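PDB 3FVV: uncharacterized protein from Bordetella pertussis, which probably catalyses the magnesium-dependent removal of phosphate from histidinol phosphate to give histidinol, as a hydrolase of the HAD-like superfamily. Local coordinates for residues R5-D10 with D109-V114; F178-F183 with A196-I201; W24-A29 with E39-N44. One frame throughout, in Å; residues are numbered along the deposited sequence.

Interaction 1 of 3, residues R5-D10 with D109-V114; sequences RLALFD and DLCALV
In the core of the HAD-like Rossmann fold, residues Leu6 to Phe9 pair in parallel with Leu110 to Leu113, and strand 5-9 leads straight into Asp10, the first aspartate of the DxDxT motif. The strands run 22° apart. Five backbone bonds join them, all made by Arg5, Ala7 and Phe9 of 5-10. Ala7 uses both its groups: its N reaches Leu110 O at 2.8 Å, and its O receives Ala112 N at 3.1 Å. Phe9 repeats the pattern with Ala112 O and Val114 N, while Arg5 O accepts from Leu110 N.

At the start of the pair Arg5 grips Asp109 side-on. NE gives a hydrogen bond to OD1 of Asp109 at 3.1 Å, and NH2 of Arg5 meets the syn lone pair of Asp109 OD2 at 2.8 Å. The guanidinium and carboxylate planes stand 54° apart; the bend at chi3 (-43°) brings the NE/NH2 edge of the guanidinium round to the two carboxylate oxygens. Asp109 OD2 has a second partner in His104 of helix 95-106.

Leu6, Leu110, Leu8 and Ala112 share one face of the sheet. Leu6 and Leu110 lie side by side, with CD1 of Leu6 3.7 Å from CD2 of Leu110. On the other face Ala7 meets Cys111, and the edge of the Phe9 ring reaches Cys111 CB, under helix 95-106.

Beyond the pairing, Asp10 sits beside a bound sulfate, with Lys160 and Thr14 as polar partners; in HAD phosphatases this position carries the nucleophile. Lys160 also hydrogen-bonds to Val114 O and so joins Asp10 to the backbone of the neighbouring strand. Val114 O receives a CA-H contact as well, from CA of Asp10 at 3.5 Å.

Interaction 2 of 3, residues F178-F183 with A196-I201; sequences FAESYF and AVTRPI
Tyr182 and Phe183 pair in parallel with Arg199 and Pro200, joining the two strands of a beta-alpha-beta unit whose connection holds helix 191-196. Backbone bonds come first: Arg199 N donates to Ser181 O at 2.7 Å and Ile201 N to Phe183 O, while the bond from Phe183 N to Arg199 O is weak.

Hydroxyls extend the hydrogen bonding just ahead of the second strand. Thr198 OG1 receives Ser181 N at 3.0 Å and gives its own proton to the anti lone pair of Glu180 OE1 at 2.7 Å, so one hydroxyl oxygen serves the side chain of Glu180 and the backbone of the next residue, Ser181. Ser181 answers in kind, its OG accepting Thr198 N at 2.8 Å. With chi1 of 39°, that OG lies between the serine's backbone N and carbonyl carbon and faces the turn at Thr198.

Charge and flat-group contacts gather at Arg199. Its guanidinium is stacked on the carboxylate of Glu180, the planes only 10° apart and Glu180 CD 3.3 Å above the guanidinium plane. OE2 of Glu180 lies over that face, so its salt bridge with NH1 rests on charge alone, without a directed N-H. The aliphatic part of Arg199 runs alongside Tyr182; its CB makes an off-centre CH-pi contact with the ring, 4.1 Å from the centroid, and the phenol meets the guanidinium at its edge.

Among apolar side chains, Phe183 CB touches Val197 CG2 at 3.9 Å.

Around these pairs, strand 5-9 flanks 180-185 on its far side, His104 of helix 95-106 meets the Tyr182 ring edge-to-face, helix 191-196 packs on Phe183 and Pro200, and strand 219-221 continues the sheet past Ile201.

Interaction 3 of 3, residues W24-A29 with E39-N44; sequences WADFLA and EARRRN
Asp26 OD1 is held by both Arg41 NH1 and a bridging water, across a pair of antiparallel helices in the helical insert that follows the first strand, placed like the C1 cap of HAD phosphatases. The salt bridge is modelled at 2.5 Å from Asp26 OD1 to Arg41 NH1, short enough that its exact length is doubtful. Arginine and aspartate cross at a slant, their flat groups 65° apart. Arg41 gets there by extending from its helix with CG anti to the backbone N (chi1 179°) and then bending at chi3. The other carboxylate oxygen of Asp26 pairs with Arg30, so two arginines share the charge.

The water passes the contact on to Asn44, whose ND2 gives it a hydrogen bond. ND2 of Asn44 also leans on Ala25 O at 3.1 Å, a weak bond, bent to 127°, to an oxygen that also accepts Ala29 N within the helix. The amide thus lies against the backbone and over the methyl of Ala25, while Met65 and Leu68 of helix 58-70 pack on the same alanine.

Small residues let the helices come near, their axes 8.8 Å apart at the closest. The closest carbon pair is methyl against methyl, tighter than usual van der Waals contact, with Ala29 CB 3.4 Å from Ala40 CB.

Overall arrangement
From the N terminus, strand 5-9 comes first in the chain, which then enters the helical insert. There interaction 3 closes a short loop, bringing helix 37-53 back against helix 20-30. Only after further helices does 109-114 return to strand 5-9, so the long loop of interaction 1 encloses interaction 3. Interaction 2 follows in series, closing the short crossover from 180-185 to 199-203. Interactions 1 and 2 are about 9 Å apart between centres and belong to one sheet, in which strand 5-9 lies between 110-115 and 180-185. Interaction 3 stands about 31 Å from interaction 1, centre to centre, across the middle of the chain.

Interaction 1 of 3, residues R5-D10 with D109-V114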
loop_
_atom_site.group_PDB
_atom_site.type_symbol
_atom_site.label_atom_id
_atom_site.label_comp_id
_atom_site.label_asym_id
_atom_site.label_seq_id
_atom_site.Cartn_x
_atom_site.Cartn_y
_atom_site.Cartn_z
ATOM N N ARG A 5 21.589 -3.368 2.106
ATOM C CA ARG A 5 20.748 -2.298 1.579
ATOM C C ARG A 5 19.308 -2.491 2.051
ATOM O O ARG A 5 18.916 -3.588 2.455
ATOM C CB ARG A 5 20.866 -2.222 0.071
ATOM C CG ARG A 5 22.400 -2.255 -0.339
ATOM C CD ARG A 5 22.609 -2.383 -1.791
ATOM N NE ARG A 5 21.683 -3.373 -2.346
ATOM C CZ ARG A 5 21.535 -3.575 -3.649
ATOM N NH1 ARG A 5 22.309 -2.896 -4.510
ATOM N NH2 ARG A 5 20.666 -4.471 -4.101
ATOM N N LEU A 6 18.552 -1.409 2.046
ATOM C CA LEU A 6 17.126 -1.454 2.392
ATOM C C LEU A 6 16.353 -1.269 1.084
ATOM O O LEU A 6 16.701 -0.393 0.251
ATOM C CB LEU A 6 16.791 -0.328 3.335
ATOM C CG LEU A 6 15.378 -0.223 3.881
ATOM C CD1 LEU A 6 15.078 -1.391 4.747
ATOM C CD2 LEU A 6 15.304 1.151 4.599
ATOM N N ALA A 7 15.301 -2.064 0.919
ATOM C CA ALA A 7 14.452 -1.901 -0.226
ATOM C C ALA A 7 12.990 -1.795 0.163
ATOM O O ALA A 7 12.382 -2.761 0.662
ATOM C CB ALA A 7 14.686 -3.136 -1.226
ATOM N N LEU A 8 12.398 -0.653 -0.138
ATOM C CA LEU A 8 11.023 -0.361 0.176
ATOM C C LEU A 8 10.223 -0.289 -1.128
ATOM O O LEU A 8 10.637 0.354 -2.114
ATOM C CB LEU A 8 10.918 0.995 0.895
ATOM C CG LEU A 8 11.828 1.097 2.152
ATOM C CD1 LEU A 8 11.744 2.546 2.751
ATOM C CD2 LEU A 8 11.529 0.049 3.195
ATOM N N PHE A 9 9.050 -0.912 -1.087
ATOM C CA PHE A 9 8.130 -0.929 -2.194
ATOM C C PHE A 9 6.773 -0.361 -1.857
ATOM O O PHE A 9 6.115 -0.818 -0.949
ATOM C CB PHE A 9 7.988 -2.360 -2.678
ATOM C CG PHE A 9 9.272 -3.001 -2.975
ATOM C CD1 PHE A 9 9.883 -2.804 -4.201
ATOM C CD2 PHE A 9 9.900 -3.771 -2.022
ATOM C CE1 PHE A 9 11.077 -3.384 -4.480
ATOM C CE2 PHE A 9 11.105 -4.383 -2.284
ATOM C CZ PHE A 9 11.687 -4.218 -3.532
ATOM N N ASP A 10 6.350 0.617 -2.628
ATOM C CA ASP A 10 4.931 0.999 -2.695
ATOM C C ASP A 10 4.129 -0.163 -3.313
ATOM O O ASP A 10 4.669 -0.975 -4.040
ATOM C CB ASP A 10 4.805 2.271 -3.565
ATOM C CG ASP A 10 3.351 2.818 -3.615
ATOM O OD1 ASP A 10 2.761 3.022 -2.503
ATOM O OD2 ASP A 10 2.802 3.008 -4.728
ATOM N N ASP A 109 18.858 -7.856 0.530
ATOM C CA ASP A 109 18.339 -6.571 0.990
ATOM C C ASP A 109 17.282 -6.825 2.063
ATOM O O ASP A 109 16.641 -7.883 2.063
ATOM C CB ASP A 109 17.798 -5.738 -0.173
ATOM C CG ASP A 109 18.913 -5.323 -1.179
ATOM O OD1 ASP A 109 20.119 -5.549 -0.816
ATOM O OD2 ASP A 109 18.580 -4.764 -2.291
ATOM N N LEU A 110 17.149 -5.908 3.017
ATOM C CA LEU A 110 15.997 -5.901 3.926
ATOM C C LEU A 110 14.806 -5.298 3.159
ATOM O O LEU A 110 14.867 -4.160 2.796
ATOM C CB LEU A 110 16.291 -5.080 5.182
ATOM C CG LEU A 110 15.117 -4.913 6.156
ATOM C CD1 LEU A 110 14.610 -6.304 6.576
ATOM C CD2 LEU A 110 15.485 -3.980 7.372
ATOM N N CYS A 111 13.745 -6.054 2.934
ATOM C CA CYS A 111 12.623 -5.636 2.053
ATOM C C CYS A 111 11.298 -5.484 2.823
ATOM O O CYS A 111 10.959 -6.309 3.648
ATOM C CB CYS A 111 12.400 -6.653 0.934
ATOM S SG CYS A 111 13.833 -6.819 -0.131
ATOM N N ALA A 112 10.561 -4.407 2.494
ATOM C CA ALA A 112 9.299 -4.060 3.121
ATOM C C ALA A 112 8.381 -3.457 2.060
ATOM O O ALA A 112 8.824 -2.687 1.150
ATOM C CB ALA A 112 9.512 -3.022 4.255
ATOM N N LEU A 113 7.103 -3.788 2.208
ATOM C CA LEU A 113 6.024 -3.161 1.486
ATOM C C LEU A 113 5.481 -2.000 2.335
ATOM O O LEU A 113 5.145 -2.191 3.524
ATOM C CB LEU A 113 4.956 -4.208 1.156
ATOM C CG LEU A 113 3.852 -3.937 0.141
ATOM C CD1 LEU A 113 4.337 -3.814 -1.289
ATOM C CD2 LEU A 113 2.776 -5.072 0.208
ATOM N N VAL A 114 5.450 -0.800 1.726
ATOM C CA VAL A 114 5.010 0.402 2.420
ATOM C C VAL A 114 3.825 1.012 1.693
ATOM O O VAL A 114 3.990 1.614 0.599
ATOM C CB VAL A 114 6.163 1.456 2.535
ATOM C CG1 VAL A 114 5.764 2.523 3.581
ATOM C CG2 VAL A 114 7.489 0.784 2.904
HETATM O O HOH W 1 21.897 -6.039 0.878
#

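Interaction 2 of 3, residues F178-F183 with A196-I201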
loop_
_atom_site.group_PDB
_atom_site.type_symbol
_atom_site.label_atom_id
_atom_site.label_comp_id
_atom_site.label_asym_id
_atom_site.label_seq_id
_atom_site.Cartn_x
_atom_site.Cartn_y
_atom_site.Cartn_z
ATOM N N PHE A 178 22.251 1.527 6.365
ATOM C CA PHE A 178 22.334 0.802 5.069
ATOM C C PHE A 178 23.286 1.462 4.096
ATOM O O PHE A 178 23.388 2.665 4.048
ATOM C CB PHE A 178 20.943 0.713 4.462
ATOM C CG PHE A 178 20.008 0.012 5.343
ATOM C CD1 PHE A 178 20.010 -1.364 5.394
ATOM C CD2 PHE A 178 19.210 0.723 6.228
ATOM C CE1 PHE A 178 19.177 -2.025 6.254
ATOM C CE2 PHE A 178 18.389 0.055 7.116
ATOM C CZ PHE A 178 18.378 -1.323 7.121
ATOM N N ALA A 179 23.950 0.669 3.283
ATOM C CA ALA A 179 24.804 1.215 2.231
ATOM C C ALA A 179 23.990 2.010 1.197
ATOM O O ALA A 179 24.476 3.003 0.657
ATOM C CB ALA A 179 25.641 0.076 1.565
ATOM N N GLU A 180 22.758 1.576 0.893
ATOM C CA GLU A 180 21.797 2.358 0.098
ATOM C C GLU A 180 20.417 1.996 0.610
ATOM O O GLU A 180 20.219 0.910 1.148
ATOM C CB GLU A 180 21.753 1.927 -1.370
ATOM C CG GLU A 180 23.026 2.002 -2.155
ATOM C CD GLU A 180 23.583 3.395 -2.212
ATOM O OE1 GLU A 180 22.821 4.396 -2.024
ATOM O OE2 GLU A 180 24.813 3.496 -2.430
ATOM N N SER A 181 19.455 2.851 0.346
ATOM C CA SER A 181 18.018 2.558 0.563
ATOM C C SER A 181 17.289 2.918 -0.682
ATOM O O SER A 181 17.460 4.046 -1.175
ATOM C CB SER A 181 17.449 3.406 1.678
ATOM O OG SER A 181 18.009 4.715 1.587
ATOM N N TYR A 182 16.506 1.960 -1.206
ATOM C CA TYR A 182 15.682 2.130 -2.397
ATOM C C TYR A 182 14.203 2.310 -1.955
ATOM O O TYR A 182 13.804 1.762 -0.943
ATOM C CB TYR A 182 15.732 0.856 -3.251
ATOM C CG TYR A 182 17.080 0.502 -3.836
ATOM C CD1 TYR A 182 17.384 0.805 -5.152
ATOM C CD2 TYR A 182 18.042 -0.162 -3.098
ATOM C CE1 TYR A 182 18.612 0.486 -5.714
ATOM C CE2 TYR A 182 19.289 -0.463 -3.658
ATOM C CZ TYR A 182 19.545 -0.111 -4.965
ATOM O OH TYR A 182 20.728 -0.423 -5.586
ATOM N N PHE A 183 13.436 3.112 -2.690
ATOM C CA PHE A 183 11.981 3.173 -2.553
ATOM C C PHE A 183 11.427 3.334 -3.965
ATOM O O PHE A 183 11.903 4.186 -4.720
ATOM C CB PHE A 183 11.517 4.314 -1.642
ATOM C CG PHE A 183 10.016 4.415 -1.497
ATOM C CD1 PHE A 183 9.229 3.283 -1.238
ATOM C CD2 PHE A 183 9.388 5.648 -1.605
ATOM C CE1 PHE A 183 7.868 3.374 -1.127
ATOM C CE2 PHE A 183 8.024 5.761 -1.453
ATOM C CZ PHE A 183 7.245 4.628 -1.247
ATOM N N ALA A 196 13.627 10.724 1.184
ATOM C CA ALA A 196 14.302 10.268 2.398
ATOM C C ALA A 196 15.377 9.199 2.130
ATOM O O ALA A 196 16.330 9.089 2.897
ATOM C CB ALA A 196 13.278 9.746 3.400
ATOM N N VAL A 197 15.227 8.412 1.063
ATOM C CA VAL A 197 16.102 7.272 0.846
ATOM C C VAL A 197 17.251 7.706 -0.040
ATOM O O VAL A 197 17.203 8.779 -0.598
ATOM C CB VAL A 197 15.332 6.112 0.150
ATOM C CG1 VAL A 197 14.341 5.502 1.103
ATOM C CG2 VAL A 197 14.651 6.605 -1.121
ATOM N N THR A 198 18.240 6.862 -0.263
ATOM C CA THR A 198 19.292 7.281 -1.205
ATOM C C THR A 198 18.982 6.949 -2.651
ATOM O O THR A 198 19.543 7.607 -3.512
ATOM C CB THR A 198 20.654 6.692 -0.879
ATOM O OG1 THR A 198 20.534 5.268 -0.984
ATOM C CG2 THR A 198 21.098 7.113 0.591
ATOM N N ARG A 199 18.123 5.956 -2.943
ATOM C CA ARG A 199 17.820 5.619 -4.330
ATOM C C ARG A 199 16.321 5.572 -4.628
ATOM O O ARG A 199 15.704 4.497 -4.686
ATOM C CB ARG A 199 18.421 4.280 -4.688
ATOM C CG ARG A 199 19.836 4.108 -4.283
ATOM C CD ARG A 199 20.797 4.253 -5.460
ATOM N NE ARG A 199 21.612 3.029 -5.558
ATOM C CZ ARG A 199 22.939 2.957 -5.561
ATOM N NH1 ARG A 199 23.691 4.056 -5.504
ATOM N NH2 ARG A 199 23.511 1.758 -5.661
ATOM N N PRO A 200 15.726 6.743 -4.845
ATOM C CA PRO A 200 14.325 6.806 -5.234
ATOM C C PRO A 200 14.113 6.325 -6.679
ATOM O O PRO A 200 14.885 6.730 -7.585
ATOM C CB PRO A 200 14.007 8.309 -5.125
ATOM C CG PRO A 200 15.320 8.977 -5.354
ATOM C CD PRO A 200 16.356 8.075 -4.765
ATOM N N ILE A 201 13.069 5.528 -6.902
ATOM C CA ILE A 201 12.753 4.980 -8.251
ATOM C C ILE A 201 11.280 5.281 -8.499
ATOM O O ILE A 201 10.421 4.898 -7.706
ATOM C CB ILE A 201 12.914 3.411 -8.355
ATOM C CG1 ILE A 201 14.267 2.902 -7.781
ATOM C CG2 ILE A 201 12.760 2.946 -9.758
ATOM C CD1 ILE A 201 15.470 3.436 -8.480
#

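Interaction 3 of 3, residues W24-A29 with E39-N44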
loop_
_atom_site.group_PDB
_atom_site.type_symbol
_atom_site.label_atom_id
_atom_site.label_comp_id
_atom_site.label_asym_id
_atom_site.label_seq_id
_atom_site.Cartn_x
_atom_site.Cartn_y
_atom_site.Cartn_z
ATOM N N TRP A 24 -10.809 -3.718 -3.551
ATOM C CA TRP A 24 -11.421 -4.394 -2.420
ATOM C C TRP A 24 -12.815 -3.862 -2.080
ATOM O O TRP A 24 -13.716 -4.686 -1.862
ATOM C CB TRP A 24 -10.474 -4.332 -1.226
ATOM C CG TRP A 24 -10.974 -4.804 0.114
ATOM C CD1 TRP A 24 -11.174 -3.991 1.178
ATOM C CD2 TRP A 24 -11.406 -6.134 0.540
ATOM N NE1 TRP A 24 -11.614 -4.723 2.251
ATOM C CE2 TRP A 24 -11.780 -6.031 1.893
ATOM C CE3 TRP A 24 -11.457 -7.369 -0.059
ATOM C CZ2 TRP A 24 -12.185 -7.121 2.659
ATOM C CZ3 TRP A 24 -11.863 -8.459 0.694
ATOM C CH2 TRP A 24 -12.208 -8.328 2.051
ATOM N N ALA A 25 -12.993 -2.530 -2.019
ATOM C CA ALA A 25 -14.312 -1.925 -1.813
ATOM C C ALA A 25 -15.275 -2.362 -2.880
ATOM O O ALA A 25 -16.446 -2.752 -2.626
ATOM C CB ALA A 25 -14.205 -0.387 -1.832
ATOM N N ASP A 26 -14.790 -2.315 -4.112
ATOM C CA ASP A 26 -15.616 -2.662 -5.234
ATOM C C ASP A 26 -15.942 -4.145 -5.223
ATOM O O ASP A 26 -17.043 -4.541 -5.596
ATOM C CB ASP A 26 -14.918 -2.308 -6.550
ATOM C CG ASP A 26 -15.826 -2.509 -7.731
ATOM O OD1 ASP A 26 -16.924 -1.931 -7.726
ATOM O OD2 ASP A 26 -15.457 -3.268 -8.621
ATOM N N PHE A 27 -14.991 -4.963 -4.783
ATOM C CA PHE A 27 -15.202 -6.399 -4.668
ATOM C C PHE A 27 -16.299 -6.706 -3.641
ATOM O O PHE A 27 -17.197 -7.519 -3.889
ATOM C CB PHE A 27 -13.897 -7.097 -4.320
ATOM C CG PHE A 27 -14.070 -8.499 -3.809
ATOM C CD1 PHE A 27 -14.041 -9.571 -4.688
ATOM C CD2 PHE A 27 -14.218 -8.756 -2.471
ATOM C CE1 PHE A 27 -14.182 -10.828 -4.255
ATOM C CE2 PHE A 27 -14.372 -10.038 -2.040
ATOM C CZ PHE A 27 -14.355 -11.071 -2.927
ATOM N N LEU A 28 -16.251 -6.048 -2.491
ATOM C CA LEU A 28 -17.301 -6.230 -1.473
ATOM C C LEU A 28 -18.655 -5.718 -1.992
ATOM O O LEU A 28 -19.692 -6.397 -1.807
ATOM C CB LEU A 28 -16.927 -5.552 -0.147
ATOM C CG LEU A 28 -15.691 -6.085 0.595
ATOM C CD1 LEU A 28 -15.342 -5.127 1.712
ATOM C CD2 LEU A 28 -15.934 -7.453 1.144
ATOM N N ALA A 29 -18.660 -4.583 -2.690
ATOM C CA ALA A 29 -19.915 -4.034 -3.291
ATOM C C ALA A 29 -20.572 -5.058 -4.265
ATOM O O ALA A 29 -21.763 -5.424 -4.116
ATOM C CB ALA A 29 -19.637 -2.698 -4.016
ATOM N N GLU A 39 -26.015 0.567 -4.693
ATOM C CA GLU A 39 -25.864 1.609 -3.692
ATOM C C GLU A 39 -24.450 1.548 -3.091
ATOM O O GLU A 39 -23.836 2.582 -2.779
ATOM C CB GLU A 39 -26.911 1.373 -2.607
ATOM C CG GLU A 39 -28.395 1.295 -3.121
ATOM C CD GLU A 39 -29.297 0.471 -2.174
ATOM O OE1 GLU A 39 -28.867 0.284 -1.001
ATOM O OE2 GLU A 39 -30.404 -0.005 -2.587
ATOM N N ALA A 40 -23.949 0.322 -2.927
ATOM C CA ALA A 40 -22.581 0.101 -2.448
ATOM C C ALA A 40 -21.553 0.735 -3.397
ATOM O O ALA A 40 -20.698 1.518 -2.985
ATOM C CB ALA A 40 -22.319 -1.401 -2.298
ATOM N N ARG A 41 -21.636 0.397 -4.675
ATOM C CA ARG A 41 -20.689 0.957 -5.640
ATOM C C ARG A 41 -20.881 2.472 -5.713
ATOM O O ARG A 41 -19.905 3.235 -5.806
ATOM C CB ARG A 41 -20.878 0.313 -7.013
ATOM C CG ARG A 41 -19.964 0.821 -8.109
ATOM C CD ARG A 41 -20.463 0.302 -9.456
ATOM N NE ARG A 41 -20.585 -1.166 -9.462
ATOM C CZ ARG A 41 -19.563 -2.020 -9.586
ATOM N NH1 ARG A 41 -18.321 -1.578 -9.740
ATOM N NH2 ARG A 41 -19.781 -3.327 -9.583
ATOM N N ARG A 42 -22.143 2.901 -5.654
ATOM C CA ARG A 42 -22.439 4.324 -5.669
ATOM C C ARG A 42 -21.787 5.020 -4.480
ATOM O O ARG A 42 -21.132 6.042 -4.642
ATOM C CB ARG A 42 -23.936 4.551 -5.628
ATOM C CG ARG A 42 -24.335 5.927 -5.971
ATOM C CD ARG A 42 -25.807 6.091 -5.682
ATOM N NE ARG A 42 -26.351 7.332 -6.231
ATOM C CZ ARG A 42 -26.654 7.520 -7.512
ATOM N NH1 ARG A 42 -26.443 6.558 -8.409
ATOM N NH2 ARG A 42 -27.159 8.681 -7.903
ATOM N N ARG A 43 -21.959 4.453 -3.284
ATOM C CA ARG A 43 -21.320 5.013 -2.110
ATOM C C ARG A 43 -19.785 5.004 -2.196
ATOM O O ARG A 43 -19.152 5.989 -1.832
ATOM C CB ARG A 43 -21.800 4.317 -0.848
ATOM C CG ARG A 43 -23.084 4.916 -0.261
ATOM C CD ARG A 43 -23.234 4.418 1.151
ATOM N NE ARG A 43 -23.060 2.967 1.192
ATOM C CZ ARG A 43 -23.999 2.075 0.845
ATOM N NH1 ARG A 43 -25.212 2.474 0.428
ATOM N NH2 ARG A 43 -23.731 0.770 0.916
ATOM N N ASN A 44 -19.196 3.906 -2.678
ATOM C CA ASN A 44 -17.724 3.886 -2.981
ATOM C C ASN A 44 -17.250 5.025 -3.901
ATOM O O ASN A 44 -16.273 5.733 -3.602
ATOM C CB ASN A 44 -17.283 2.538 -3.596
ATOM C CG ASN A 44 -17.434 1.370 -2.615
ATOM O OD1 ASN A 44 -17.422 1.590 -1.404
ATOM N ND2 ASN A 44 -17.562 0.135 -3.128
HETATM O O HOH W 2 -17.229 0.493 -6.227
#